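Local coordinates for protein endostatin (PDB 1KOE) that inhibits angiogenesis as the C-terminal fragment of the collagen XVIII alpha1 chain and probably binds heparin, at residues L51-V55 with W77-F81; H115-P119 with L151-K155. All coordinates share one frame; numbering follows the deposited sequence.

Contact 1: L51-V55 with W77-F81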
loop_
_atom_site.group_PDB
_atom_site.type_symbol
_atom_site.label_atom_id
_atom_site.label_comp_id
_atom_site.label_asym_id
_atom_site.label_seq_id
_atom_site.Cartn_x
_atom_site.Cartn_y
_atom_site.Cartn_z
ATOM N N LEU A 51 9.186 0.917 -4.185
ATOM C CA LEU A 51 7.955 1.580 -3.764
ATOM C C LEU A 51 8.178 3.099 -3.643
ATOM O O LEU A 51 7.340 3.898 -4.066
ATOM C CB LEU A 51 7.531 1.022 -2.405
ATOM C CG LEU A 51 6.454 1.720 -1.567
ATOM C CD1 LEU A 51 5.180 1.858 -2.381
ATOM C CD2 LEU A 51 6.198 0.873 -0.318
ATOM N N TYR A 52 9.330 3.488 -3.111
ATOM C CA TYR A 52 9.623 4.909 -2.923
ATOM C C TYR A 52 9.480 5.781 -4.172
ATOM O O TYR A 52 8.974 6.905 -4.108
ATOM C CB TYR A 52 11.020 5.098 -2.314
ATOM C CG TYR A 52 11.347 6.558 -2.118
ATOM C CD1 TYR A 52 10.786 7.294 -1.061
ATOM C CD2 TYR A 52 12.182 7.225 -3.018
ATOM C CE1 TYR A 52 11.045 8.664 -0.917
ATOM C CE2 TYR A 52 12.442 8.586 -2.883
ATOM C CZ TYR A 52 11.872 9.297 -1.838
ATOM O OH TYR A 52 12.145 10.634 -1.760
ATOM N N SER A 53 9.882 5.237 -5.314
ATOM C CA SER A 53 9.869 5.954 -6.584
ATOM C C SER A 53 8.563 6.075 -7.313
ATOM O O SER A 53 8.512 6.747 -8.344
ATOM C CB SER A 53 10.860 5.291 -7.532
ATOM O OG SER A 53 12.174 5.427 -7.035
ATOM N N ILE A 54 7.511 5.438 -6.805
ATOM C CA ILE A 54 6.197 5.444 -7.454
ATOM C C ILE A 54 5.538 6.826 -7.538
ATOM O O ILE A 54 4.798 7.097 -8.490
ATOM C CB ILE A 54 5.235 4.451 -6.773
ATOM C CG1 ILE A 54 5.679 3.019 -7.047
ATOM C CG2 ILE A 54 3.824 4.648 -7.268
ATOM C CD1 ILE A 54 4.787 2.007 -6.366
ATOM N N VAL A 55 5.761 7.665 -6.527
ATOM C CA VAL A 55 5.214 9.023 -6.506
ATOM C C VAL A 55 6.185 9.969 -7.221
ATOM O O VAL A 55 7.388 9.905 -6.978
ATOM C CB VAL A 55 4.962 9.492 -5.045
ATOM C CG1 VAL A 55 4.701 10.997 -4.991
ATOM C CG2 VAL A 55 3.773 8.717 -4.462
ATOM N N TRP A 77 5.092 12.217 1.503
ATOM C CA TRP A 77 5.467 10.871 1.095
ATOM C C TRP A 77 6.810 10.528 1.742
ATOM O O TRP A 77 6.968 9.477 2.357
ATOM C CB TRP A 77 5.588 10.855 -0.433
ATOM C CG TRP A 77 6.040 9.553 -1.038
ATOM C CD1 TRP A 77 7.222 9.324 -1.695
ATOM C CD2 TRP A 77 5.267 8.345 -1.173
ATOM N NE1 TRP A 77 7.223 8.066 -2.248
ATOM C CE2 TRP A 77 6.036 7.442 -1.952
ATOM C CE3 TRP A 77 3.996 7.944 -0.721
ATOM C CZ2 TRP A 77 5.575 6.154 -2.291
ATOM C CZ3 TRP A 77 3.537 6.667 -1.052
ATOM C CH2 TRP A 77 4.329 5.786 -1.836
ATOM N N ASP A 78 7.754 11.459 1.663
ATOM C CA ASP A 78 9.087 11.258 2.225
ATOM C C ASP A 78 9.060 10.894 3.691
ATOM O O ASP A 78 9.871 10.095 4.148
ATOM C CB ASP A 78 9.952 12.510 2.048
ATOM C CG ASP A 78 10.537 12.623 0.667
ATOM O OD1 ASP A 78 10.371 11.678 -0.132
ATOM O OD2 ASP A 78 11.165 13.669 0.387
ATOM N N SER A 79 8.142 11.495 4.436
ATOM C CA SER A 79 8.043 11.230 5.870
ATOM C C SER A 79 7.852 9.760 6.188
ATOM O O SER A 79 8.306 9.275 7.224
ATOM C CB SER A 79 6.890 12.032 6.482
ATOM O OG SER A 79 7.100 13.409 6.253
ATOM N N LEU A 80 7.180 9.042 5.298
ATOM C CA LEU A 80 6.941 7.618 5.519
ATOM C C LEU A 80 8.210 6.768 5.392
ATOM O O LEU A 80 8.325 5.707 6.010
ATOM C CB LEU A 80 5.899 7.090 4.521
ATOM C CG LEU A 80 4.467 7.627 4.524
ATOM C CD1 LEU A 80 3.718 6.986 3.357
ATOM C CD2 LEU A 80 3.768 7.310 5.833
ATOM N N PHE A 81 9.167 7.257 4.612
ATOM C CA PHE A 81 10.389 6.509 4.326
ATOM C C PHE A 81 11.636 7.011 5.029
ATOM O O PHE A 81 12.756 6.658 4.658
ATOM C CB PHE A 81 10.593 6.481 2.797
ATOM C CG PHE A 81 9.407 5.951 2.058
ATOM C CD1 PHE A 81 9.198 4.572 1.953
ATOM C CD2 PHE A 81 8.460 6.826 1.512
ATOM C CE1 PHE A 81 8.052 4.070 1.324
ATOM C CE2 PHE A 81 7.323 6.342 0.889
ATOM C CZ PHE A 81 7.105 4.957 0.789
#
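The aromatic cluster of Tyr-52, Trp-77 and Phe-81 joins the loop 51-55 to the short helix 77-80. The Trp-77 indole is sandwiched, with Val-55 CG2 over one face, 3.5 Å from the centroid of the six-membered ring, and Phe-81 CE2 over the other. Trp-77, whose chi1 of 177° carries CG away from its backbone N, reaches across to the loop 51-55, where NE1 donates a nearly straight bond of 2.8 Å to the carbonyl oxygen of Tyr-52; this acceptor lies close to the indole plane, so the bond and the two covered faces together fix the ring's rotation. In the endostatin fold, which is related to that of C-type lectins, this packing rests on strand 166-169, whose Ile-168 touches both Val-55 and Trp-77. Tyr-52 turns its ring edge to the face of Phe-81 in an offset edge-to-face pair, planes 84° apart, CD1 coming within 3.5 Å of Phe-81 CD2. The far end of the same ring is tethered too: OH gives a short 2.6 Å hydrogen bond to Asp-78 OD1, entering on the syn side but well out of the carboxylate plane. Leu-51 presents CD2 to the Phe-81 ring edge, 4.0 Å from CE1.

Contact 2: H115-P119 with L151-K155; sequences HGSDP and LLEQK
His-115 and Leu-152 form the buried, closely packed half of a contact between two irregular loops, one leaving strand 112-114 and the other leading into strand 155-158, the two outer strands of the three-stranded antiparallel sheet. Leu-152 CD2 sits over one face of the imidazole, 4.1 Å from its centroid and displaced toward the rim. The ring itself is held at both nitrogens. NE2 donates to the carbonyl oxygen of Glu-153 at 2.9 Å, the acceptor lying near the ring plane though the bond is bent to 146°, while ND1 accepts the backbone N-H of Ser-117 at 3.0 Å. A chi1 of 60° sets CG between the backbone N and the carbonyl carbon, and from there the ring can serve its own loop and the facing one together.

The other half, where Gln-154 meets Pro-119, is only partly buried and faces solvent more. The Gln-154 chain, bent at chi2, crosses Pro-119 obliquely, with Gln-154 CD 3.6 Å from Pro-119 CD; its OE1 is engaged by Gln-142. Asp-118 OD1 bonds to Ser-120 OG, and Glu-153 pairs with Arg-150. Since ND1 accepts and NE2 donates, the bonding is consistent with a neutral His-115 protonated on NE2. Gln-154 NE2 donates across to Ser-117 O and within its own loop to Leu-152 O, each at 2.9 Å, so a single amide joins the loops without a charged pair between them.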
loop_
_atom_site.group_PDB
_atom_site.type_symbol
_atom_site.label_atom_id
_atom_site.label_comp_id
_atom_site.label_asym_id
_atom_site.label_seq_id
_atom_site.Cartn_x
_atom_site.Cartn_y
_atom_site.Cartn_z
ATOM N N HIS A 115 3.755 -5.021 1.244
ATOM C CA HIS A 115 4.549 -3.921 0.696
ATOM C C HIS A 115 5.840 -4.351 -0.027
ATOM O O HIS A 115 6.302 -3.647 -0.918
ATOM C CB HIS A 115 4.804 -2.788 1.710
ATOM C CG HIS A 115 5.538 -3.216 2.947
ATOM N ND1 HIS A 115 6.884 -3.525 2.946
ATOM C CD2 HIS A 115 5.121 -3.357 4.228
ATOM C CE1 HIS A 115 7.263 -3.842 4.178
ATOM N NE2 HIS A 115 6.210 -3.749 4.970
ATOM N N GLY A 116 6.429 -5.482 0.375
ATOM C CA GLY A 116 7.655 -5.973 -0.252
ATOM C C GLY A 116 8.835 -5.015 -0.239
ATOM O O GLY A 116 9.720 -5.142 -1.086
ATOM N N SER A 117 8.916 -4.142 0.775
ATOM C CA SER A 117 9.970 -3.118 0.850
ATOM C C SER A 117 10.667 -2.967 2.191
ATOM O O SER A 117 10.106 -3.339 3.219
ATOM C CB SER A 117 9.372 -1.740 0.539
ATOM O OG SER A 117 8.510 -1.791 -0.583
ATOM N N ASP A 118 11.863 -2.375 2.168
ATOM C CA ASP A 118 12.575 -2.092 3.403
ATOM C C ASP A 118 12.020 -0.754 3.932
ATOM O O ASP A 118 11.151 -0.149 3.295
ATOM C CB ASP A 118 14.105 -2.124 3.245
ATOM C CG ASP A 118 14.675 -0.983 2.423
ATOM O OD1 ASP A 118 14.039 0.053 2.175
ATOM O OD2 ASP A 118 15.835 -1.122 2.026
ATOM N N PRO A 119 12.504 -0.277 5.105
ATOM C CA PRO A 119 11.977 0.992 5.639
ATOM C C PRO A 119 12.161 2.241 4.804
ATOM O O PRO A 119 11.466 3.241 5.022
ATOM C CB PRO A 119 12.673 1.101 6.995
ATOM C CG PRO A 119 12.917 -0.345 7.369
ATOM C CD PRO A 119 13.405 -0.921 6.069
ATOM N N LEU A 151 2.957 1.400 8.336
ATOM C CA LEU A 151 2.777 0.847 6.989
ATOM C C LEU A 151 3.980 0.052 6.505
ATOM O O LEU A 151 3.847 -0.766 5.605
ATOM C CB LEU A 151 2.565 1.968 5.969
ATOM C CG LEU A 151 1.302 2.803 6.048
ATOM C CD1 LEU A 151 1.366 3.883 4.968
ATOM C CD2 LEU A 151 0.106 1.914 5.849
ATOM N N LEU A 152 5.146 0.283 7.108
ATOM C CA LEU A 152 6.379 -0.356 6.652
ATOM C C LEU A 152 7.145 -1.198 7.677
ATOM O O LEU A 152 8.367 -1.287 7.630
ATOM C CB LEU A 152 7.311 0.695 6.006
ATOM C CG LEU A 152 6.798 1.461 4.771
ATOM C CD1 LEU A 152 7.726 2.624 4.460
ATOM C CD2 LEU A 152 6.694 0.510 3.565
ATOM N N GLU A 153 6.416 -1.811 8.597
ATOM C CA GLU A 153 7.004 -2.711 9.574
ATOM C C GLU A 153 7.693 -3.804 8.741
ATOM O O GLU A 153 7.285 -4.097 7.608
ATOM C CB GLU A 153 5.878 -3.290 10.426
ATOM C CG GLU A 153 6.284 -4.203 11.552
ATOM C CD GLU A 153 5.099 -4.580 12.432
ATOM O OE1 GLU A 153 3.941 -4.397 12.009
ATOM O OE2 GLU A 153 5.315 -5.077 13.558
ATOM N N GLN A 154 8.739 -4.398 9.280
ATOM C CA GLN A 154 9.488 -5.407 8.539
ATOM C C GLN A 154 9.201 -6.857 8.899
ATOM O O GLN A 154 10.027 -7.518 9.537
ATOM C CB GLN A 154 10.969 -5.095 8.677
ATOM C CG GLN A 154 11.291 -3.727 8.113
ATOM C CD GLN A 154 11.121 -3.701 6.622
ATOM O OE1 GLN A 154 11.773 -4.457 5.925
ATOM N NE2 GLN A 154 10.220 -2.866 6.127
ATOM N N LYS A 155 8.021 -7.337 8.515
ATOM C CA LYS A 155 7.619 -8.708 8.771
ATOM C C LYS A 155 7.635 -9.536 7.491
ATOM O O LYS A 155 7.026 -9.157 6.495
ATOM C CB LYS A 155 6.205 -8.758 9.353
#

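How the contacts relate
Contacts 1 and 2, with centres about 12 Å apart, meet chiefly at Leu-152 of contact 2, whose CD1 comes within 3.5 Å of Phe-81 CE1, while its CD2 lies 3.9 Å from Leu-51 CD2. A second seam runs beside it, where Leu-51 CB meets Ser-117 OG at 3.5 Å. Ser-45 ties the same region together, taking part in hydrogen bonds with Leu-51 N and Ser-117 OG. Although contact 1 closes before contact 2 opens along the chain, side-chain packing makes segments 51-55 and 77-81 continuous with the loops 115-119 and 151-155 inside one endostatin domain.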